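Local coordinates for protein chymotrypsin (Cellulomonas bogoriensis, PDB 2EA3) that probably cleaves peptide bonds within other proteins as a serine endopeptidase, this chain being the protease domain of a longer precursor of the chymotrypsin family, at residues H85-V90 / Q146-T151; Y9-R14 / A38-P43; A22-F27 / G177-T182. All coordinates share one frame; numbering follows the deposited sequence.

The chain folds as the two antiparallel six-stranded barrels of a chymotrypsin-like protease. Contact 2 lies wholly in the first barrel, pairing its first strand, 8-11, with 39-41; contact 1 lays a loop against strand 146-154 of the second; contact 3 brings the tail beyond helix 169-176 back to strand 14-23 of the first. Contacts 1 and 2 come in series and their centres are about 26 Å apart, on opposite sides of the chain's centre. Contact 3 encloses contact 1 along the chain and touches it through M180, while F27 meets Y9 and P43 of contact 2. Each barrel thus has its own tie, and the tail joins the two.

Contact 1 of 3, residues H85-V90 / Q146-T151; sequences HTAAPV and QAQGVT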
# COMPACT_ATOMS: atom_id res chain seq x y z
N HIS A 85 -5.69 -3.42 -12.13
CA HIS A 85 -4.31 -3.32 -11.65
C HIS A 85 -3.32 -3.36 -12.83
O HIS A 85 -2.26 -3.98 -12.76
CB HIS A 85 -4.03 -4.42 -10.62
CG HIS A 85 -4.27 -5.81 -11.13
ND1 HIS A 85 -3.27 -6.60 -11.64
CD2 HIS A 85 -5.40 -6.55 -11.19
CE1 HIS A 85 -3.76 -7.76 -12.00
NE2 HIS A 85 -5.06 -7.76 -11.75
N THR A 86 -3.67 -2.64 -13.90
CA THR A 86 -2.80 -2.52 -15.07
C THR A 86 -1.73 -1.51 -14.74
O THR A 86 -2.05 -0.38 -14.37
CB THR A 86 -3.58 -2.03 -16.29
OG1 THR A 86 -4.65 -2.95 -16.56
CG2 THR A 86 -2.65 -1.94 -17.51
N ALA A 87 -0.47 -1.92 -14.89
CA ALA A 87 0.67 -1.08 -14.52
C ALA A 87 0.80 0.11 -15.46
O ALA A 87 0.61 -0.02 -16.68
CB ALA A 87 1.96 -1.89 -14.49
N ALA A 88 1.11 1.26 -14.87
CA ALA A 88 1.26 2.50 -15.60
C ALA A 88 2.73 2.68 -15.91
O ALA A 88 3.60 2.23 -15.14
CB ALA A 88 0.73 3.67 -14.77
N PRO A 89 3.03 3.32 -17.05
CA PRO A 89 4.42 3.53 -17.41
C PRO A 89 5.09 4.69 -16.68
O PRO A 89 4.42 5.53 -16.08
CB PRO A 89 4.35 3.83 -18.92
CG PRO A 89 3.03 4.42 -19.12
CD PRO A 89 2.11 3.79 -18.10
N VAL A 90 6.42 4.74 -16.74
CA VAL A 90 7.18 5.88 -16.24
C VAL A 90 6.59 7.18 -16.81
O VAL A 90 6.18 7.21 -17.99
CB VAL A 90 8.69 5.71 -16.59
CG1 VAL A 90 9.49 6.97 -16.30
CG2 VAL A 90 9.27 4.49 -15.83
N GLN A 146 -6.49 2.56 -11.45
CA GLN A 146 -5.73 1.32 -11.59
C GLN A 146 -4.73 1.23 -10.46
O GLN A 146 -3.93 2.14 -10.30
CB GLN A 146 -4.98 1.29 -12.92
CG GLN A 146 -5.90 1.32 -14.15
CD GLN A 146 -6.76 0.09 -14.28
OE1 GLN A 146 -7.97 0.19 -14.48
NE2 GLN A 146 -6.15 -1.09 -14.17
N ALA A 147 -4.80 0.16 -9.69
CA ALA A 147 -3.86 -0.07 -8.59
C ALA A 147 -2.45 -0.28 -9.13
O ALA A 147 -2.25 -1.13 -10.00
CB ALA A 147 -4.26 -1.31 -7.80
N GLN A 148 -1.48 0.45 -8.57
CA GLN A 148 -0.08 0.36 -9.01
C GLN A 148 0.80 -0.34 -7.97
O GLN A 148 1.71 -1.09 -8.32
CB GLN A 148 0.52 1.74 -9.25
CG GLN A 148 -0.23 2.57 -10.31
CD GLN A 148 -0.29 1.82 -11.60
OE1 GLN A 148 -1.37 1.51 -12.12
NE2 GLN A 148 0.87 1.46 -12.10
N GLY A 149 0.59 -0.00 -6.71
CA GLY A 149 1.57 -0.42 -5.72
C GLY A 149 1.16 -0.03 -4.32
O GLY A 149 0.14 0.63 -4.13
N VAL A 150 1.95 -0.47 -3.35
CA VAL A 150 1.73 -0.06 -1.97
C VAL A 150 2.98 0.68 -1.49
O VAL A 150 4.10 0.36 -1.89
CB VAL A 150 1.38 -1.23 -1.04
CG1 VAL A 150 0.07 -1.89 -1.48
CG2 VAL A 150 2.54 -2.27 -0.98
N THR A 151 2.77 1.67 -0.63
CA THR A 151 3.86 2.53 -0.17
C THR A 151 4.93 1.76 0.60
O THR A 151 4.61 1.06 1.56
CB THR A 151 3.27 3.65 0.72
OG1 THR A 151 2.21 4.28 -0.02
CG2 THR A 151 4.33 4.68 1.09
O HOH W 1 -0.26 -2.50 -11.43
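H85 and A147 meet through their backbones. The CA of H85 makes a CA-H...O contact of 3.4 Å with A147 O, and a water donates to that same oxygen (2.8 Å) and to H85 O (2.8 Å), so two carbonyls that could not bond each other directly share one donor. The apolar component here is slight: CB of H85 lies 4.2 Å from CB of A147, and the small alanine lets the loop come this near the strand. With chi1 at 57°, the imidazole of H85 turns off toward helix 169-176, where ND1 is hydrogen-bonded to N170.

The strand lies between 161-168 and 140-143 in the second barrel of the chymotrypsin fold, and it carries a classic beta bulge in which Q148 and G149 both face L141. Its backbone at A147 is bonded to G84, the residue before H85.

The ends of two glutamines lie next to the loop backbone. Q146 runs beside T86, the two side chains pointing the same way, and its amide comes close to the backbone of H85 and T86. The chain of Q148, bent at chi2 (-57°), places its amide near T86 and A88. A glutamine is long and flexible enough to bring an amide from the strand to the loop backbone. The CB of A88 also packs toward the Q148 amide and against A143.

Contact 2 of 3, residues Y9-R14 / A38-P43; sequences YTIGGR and ATTANP
T10 and A41 form an antiparallel hydrogen-bonded pair, with T10 N giving an almost straight bond (177°) to A41 O at 3.0 Å and A41 N returning one to T10 O at 2.9 Å. The short strands 9-11 and 39-41 run at 142° to each other, well splayed from antiparallel, and T10 O also receives a CA-H...O contact from T40. Just beyond, I11 to R14 make a type I' turn, whose positive phi angles at G12 and G13 are easy for glycine.

The side chains of T10 and A41 share one face of the sheet, where T10 OG1 lies 3.3 Å from A41 CB; a threonine and an alanine are small enough for this partly exposed side. The other face is buried. There the methyl CG2 of T40 packs obliquely against the ring of Y9, 3.7 Å from CD1, and meets CG1 of I11 at 4.0 Å. With chi1 at 61°, the threonine holds this methyl to the apolar side while its hydroxyl donates to P43 O at 2.8 Å. That bond braces the turn in which N42 adopts positive phi and the peptide before P43 is cis, a form proline tolerates well. The CB of Y9 rests 3.3 Å from N42 O, and CG2 of I11 faces A38 CB.

The phenol of Y9 reaches further into the barrel, bonding T29 through OH and meeting the ring of F27 edge-to-face. Strands 8-11 and 39-41 are the two ends of the strand order in the first barrel, so this pairing closes it; F47 of strand 45-51 packs against Y9, I11, A38 and T40, with V60 of strand 57-62 beside T40.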
# COMPACT_ATOMS: atom_id res chain seq x y z
N TYR A 9 -4.61 1.04 9.88
CA TYR A 9 -5.00 -0.11 10.70
C TYR A 9 -3.96 -0.18 11.79
O TYR A 9 -2.94 0.50 11.73
CB TYR A 9 -5.07 -1.41 9.88
CG TYR A 9 -3.76 -1.86 9.26
CD1 TYR A 9 -3.01 -2.88 9.86
CD2 TYR A 9 -3.28 -1.28 8.08
CE1 TYR A 9 -1.81 -3.32 9.29
CE2 TYR A 9 -2.07 -1.70 7.52
CZ TYR A 9 -1.35 -2.73 8.13
OH TYR A 9 -0.16 -3.17 7.58
N THR A 10 -4.20 -0.98 12.82
CA THR A 10 -3.23 -1.02 13.90
C THR A 10 -2.64 -2.41 14.04
O THR A 10 -3.30 -3.42 13.73
CB THR A 10 -3.82 -0.57 15.23
OG1 THR A 10 -4.94 -1.41 15.52
CG2 THR A 10 -4.24 0.92 15.18
N ILE A 11 -1.40 -2.45 14.50
CA ILE A 11 -0.73 -3.72 14.82
C ILE A 11 -0.16 -3.59 16.22
O ILE A 11 0.69 -2.73 16.46
CB ILE A 11 0.42 -4.06 13.84
CG1 ILE A 11 -0.05 -4.02 12.40
CG2 ILE A 11 0.98 -5.46 14.17
CD1 ILE A 11 1.05 -3.81 11.41
N GLY A 12 -0.62 -4.43 17.15
CA GLY A 12 -0.26 -4.28 18.56
C GLY A 12 -0.54 -2.87 19.07
O GLY A 12 0.24 -2.31 19.85
N GLY A 13 -1.63 -2.27 18.60
CA GLY A 13 -2.02 -0.93 19.05
C GLY A 13 -1.37 0.24 18.34
O GLY A 13 -1.78 1.40 18.53
N ARG A 14 -0.38 -0.04 17.51
CA ARG A 14 0.38 1.02 16.86
C ARG A 14 -0.13 1.23 15.44
O ARG A 14 -0.29 0.26 14.70
CB ARG A 14 1.87 0.65 16.84
CG ARG A 14 2.77 1.66 16.14
CD ARG A 14 3.02 2.93 16.96
NE ARG A 14 3.97 3.78 16.25
CZ ARG A 14 3.64 4.61 15.27
NH1 ARG A 14 4.57 5.34 14.66
NH2 ARG A 14 2.37 4.72 14.89
N ALA A 38 1.33 -11.93 12.92
CA ALA A 38 0.99 -10.72 13.67
C ALA A 38 -0.49 -10.41 13.47
O ALA A 38 -1.06 -10.70 12.42
CB ALA A 38 1.87 -9.51 13.25
N THR A 39 -1.13 -9.86 14.49
CA THR A 39 -2.55 -9.60 14.39
C THR A 39 -2.76 -8.10 14.22
O THR A 39 -1.98 -7.29 14.72
CB THR A 39 -3.32 -10.13 15.62
OG1 THR A 39 -2.80 -9.51 16.78
CG2 THR A 39 -3.13 -11.64 15.77
N THR A 40 -3.80 -7.75 13.49
CA THR A 40 -4.20 -6.37 13.28
C THR A 40 -5.54 -6.06 13.94
O THR A 40 -6.31 -6.97 14.25
CB THR A 40 -4.33 -6.07 11.77
OG1 THR A 40 -5.34 -6.90 11.21
CG2 THR A 40 -3.00 -6.34 11.04
N ALA A 41 -5.82 -4.77 14.13
CA ALA A 41 -7.16 -4.32 14.48
C ALA A 41 -7.57 -3.22 13.50
O ALA A 41 -6.71 -2.62 12.85
CB ALA A 41 -7.21 -3.80 15.93
N ASN A 42 -8.87 -2.97 13.38
CA ASN A 42 -9.38 -1.96 12.43
C ASN A 42 -8.81 -2.09 11.01
O ASN A 42 -8.27 -1.13 10.47
CB ASN A 42 -9.13 -0.56 12.98
CG ASN A 42 -9.75 -0.35 14.34
OD1 ASN A 42 -10.81 -0.90 14.63
ND2 ASN A 42 -9.10 0.43 15.17
N PRO A 43 -9.01 -3.26 10.36
CA PRO A 43 -9.81 -4.39 10.82
C PRO A 43 -9.06 -5.48 11.58
O PRO A 43 -7.84 -5.57 11.51
CB PRO A 43 -10.27 -5.01 9.50
CG PRO A 43 -9.03 -4.90 8.65
CD PRO A 43 -8.48 -3.50 8.99

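Contact 3 of 3, residues A22-F27 / G177-T182; sequences AVNGGF and GLRMIT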
# COMPACT_ATOMS: atom_id res chain seq x y z
N ALA A 22 -7.96 -4.02 -1.10
CA ALA A 22 -8.74 -5.21 -0.78
C ALA A 22 -8.55 -6.28 -1.87
O ALA A 22 -8.59 -5.99 -3.07
CB ALA A 22 -10.20 -4.85 -0.64
N VAL A 23 -8.36 -7.50 -1.41
CA VAL A 23 -8.22 -8.67 -2.28
C VAL A 23 -9.10 -9.78 -1.71
O VAL A 23 -9.54 -9.67 -0.58
CB VAL A 23 -6.74 -9.17 -2.33
CG1 VAL A 23 -5.82 -8.09 -2.95
CG2 VAL A 23 -6.25 -9.56 -0.96
N ASN A 24 -9.35 -10.85 -2.47
CA ASN A 24 -10.12 -11.96 -1.90
C ASN A 24 -9.44 -12.42 -0.62
O ASN A 24 -8.25 -12.73 -0.62
CB ASN A 24 -10.17 -13.16 -2.85
CG ASN A 24 -11.05 -12.92 -4.05
OD1 ASN A 24 -12.12 -12.31 -3.95
ND2 ASN A 24 -10.62 -13.42 -5.19
N GLY A 25 -10.19 -12.40 0.49
CA GLY A 25 -9.69 -12.91 1.77
C GLY A 25 -9.05 -11.90 2.70
O GLY A 25 -8.73 -12.22 3.84
N GLY A 26 -8.88 -10.66 2.25
CA GLY A 26 -8.30 -9.65 3.12
C GLY A 26 -7.74 -8.48 2.35
O GLY A 26 -8.38 -7.99 1.44
N PHE A 27 -6.57 -8.02 2.74
CA PHE A 27 -5.96 -6.85 2.10
C PHE A 27 -4.45 -6.99 2.01
O PHE A 27 -3.83 -7.77 2.74
CB PHE A 27 -6.38 -5.52 2.78
CG PHE A 27 -5.79 -5.30 4.15
CD1 PHE A 27 -6.49 -5.70 5.29
CD2 PHE A 27 -4.53 -4.69 4.31
CE1 PHE A 27 -5.96 -5.50 6.57
CE2 PHE A 27 -3.99 -4.49 5.58
CZ PHE A 27 -4.72 -4.90 6.72
N GLY A 177 -1.40 -15.81 -5.03
CA GLY A 177 -2.52 -16.29 -5.86
C GLY A 177 -3.79 -15.54 -5.53
O GLY A 177 -4.84 -16.14 -5.37
N LEU A 178 -3.68 -14.22 -5.42
CA LEU A 178 -4.79 -13.38 -4.99
C LEU A 178 -5.41 -12.68 -6.18
O LEU A 178 -4.73 -12.43 -7.17
CB LEU A 178 -4.29 -12.30 -4.02
CG LEU A 178 -3.68 -12.77 -2.71
CD1 LEU A 178 -2.88 -11.62 -2.11
CD2 LEU A 178 -4.77 -13.26 -1.76
N ARG A 179 -6.69 -12.37 -6.05
CA ARG A 179 -7.40 -11.52 -7.00
C ARG A 179 -7.85 -10.25 -6.30
O ARG A 179 -8.33 -10.29 -5.16
CB ARG A 179 -8.62 -12.24 -7.57
CG ARG A 179 -8.32 -13.17 -8.74
CD ARG A 179 -9.63 -13.75 -9.29
NE ARG A 179 -9.42 -14.62 -10.45
CZ ARG A 179 -9.00 -15.88 -10.39
NH1 ARG A 179 -8.73 -16.45 -9.22
NH2 ARG A 179 -8.85 -16.59 -11.51
N MET A 180 -7.70 -9.12 -6.98
CA MET A 180 -8.19 -7.85 -6.47
C MET A 180 -9.70 -7.79 -6.53
O MET A 180 -10.30 -8.21 -7.52
CB MET A 180 -7.64 -6.69 -7.30
CG MET A 180 -6.18 -6.43 -7.07
SD MET A 180 -5.88 -4.66 -7.25
CE MET A 180 -6.79 -3.98 -5.90
N ILE A 181 -10.31 -7.26 -5.48
CA ILE A 181 -11.75 -7.05 -5.49
C ILE A 181 -12.04 -5.85 -6.38
O ILE A 181 -11.35 -4.84 -6.29
CB ILE A 181 -12.28 -6.82 -4.07
CG1 ILE A 181 -12.12 -8.12 -3.27
CG2 ILE A 181 -13.76 -6.33 -4.07
CD1 ILE A 181 -12.17 -7.88 -1.80
N THR A 182 -13.06 -5.99 -7.22
CA THR A 182 -13.47 -4.92 -8.12
C THR A 182 -14.86 -4.37 -7.81
O THR A 182 -15.27 -3.34 -8.36
CB THR A 182 -13.52 -5.42 -9.57
OG1 THR A 182 -14.52 -6.44 -9.67
CG2 THR A 182 -12.17 -5.95 -10.03
O HOH W 2 -9.57 -3.66 -4.39
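V23 and M180 sit at a single backbone bridge, flanked by two hydrogen bonds. N24 N donates to R179 O at 2.9 Å, nearly along the C=O axis (171°), whereas I181 N approaches A22 O from above the carbonyl plane at 3.2 Å. A water lies near A22 O and I181 O, 2.9 Å from each. Strand 14-23 ends here in a type II turn from V23 to G26, and the positive phi of G25 suits glycine at its third position.

Chymotrypsin-like chains end with a C-terminal helix; here the chain continues beyond helix 169-176 as a tail that crosses back from the second barrel and lies against the end of strand 14-23 and its turn.

Apolar packing follows the same path. The CG1-CD1 branch of I181 reaches over the V23 peptide, bringing CD1 3.4 Å from V23 O and 3.8 Å from A22 CB. Toward the helix end of the tail the side chains of V23 and L178 meet at an angle, CG2 of V23 lying 4.1 Å from CD2 of L178; both also touch F59 and L173, apolar surroundings that suit branched aliphatic side chains. At the solvent side, where both residues are exposed, N24 and R179 run side by side: ND2 of N24 lies 3.3 Å from R179 CB, while the extended arginine carries its guanidinium onward.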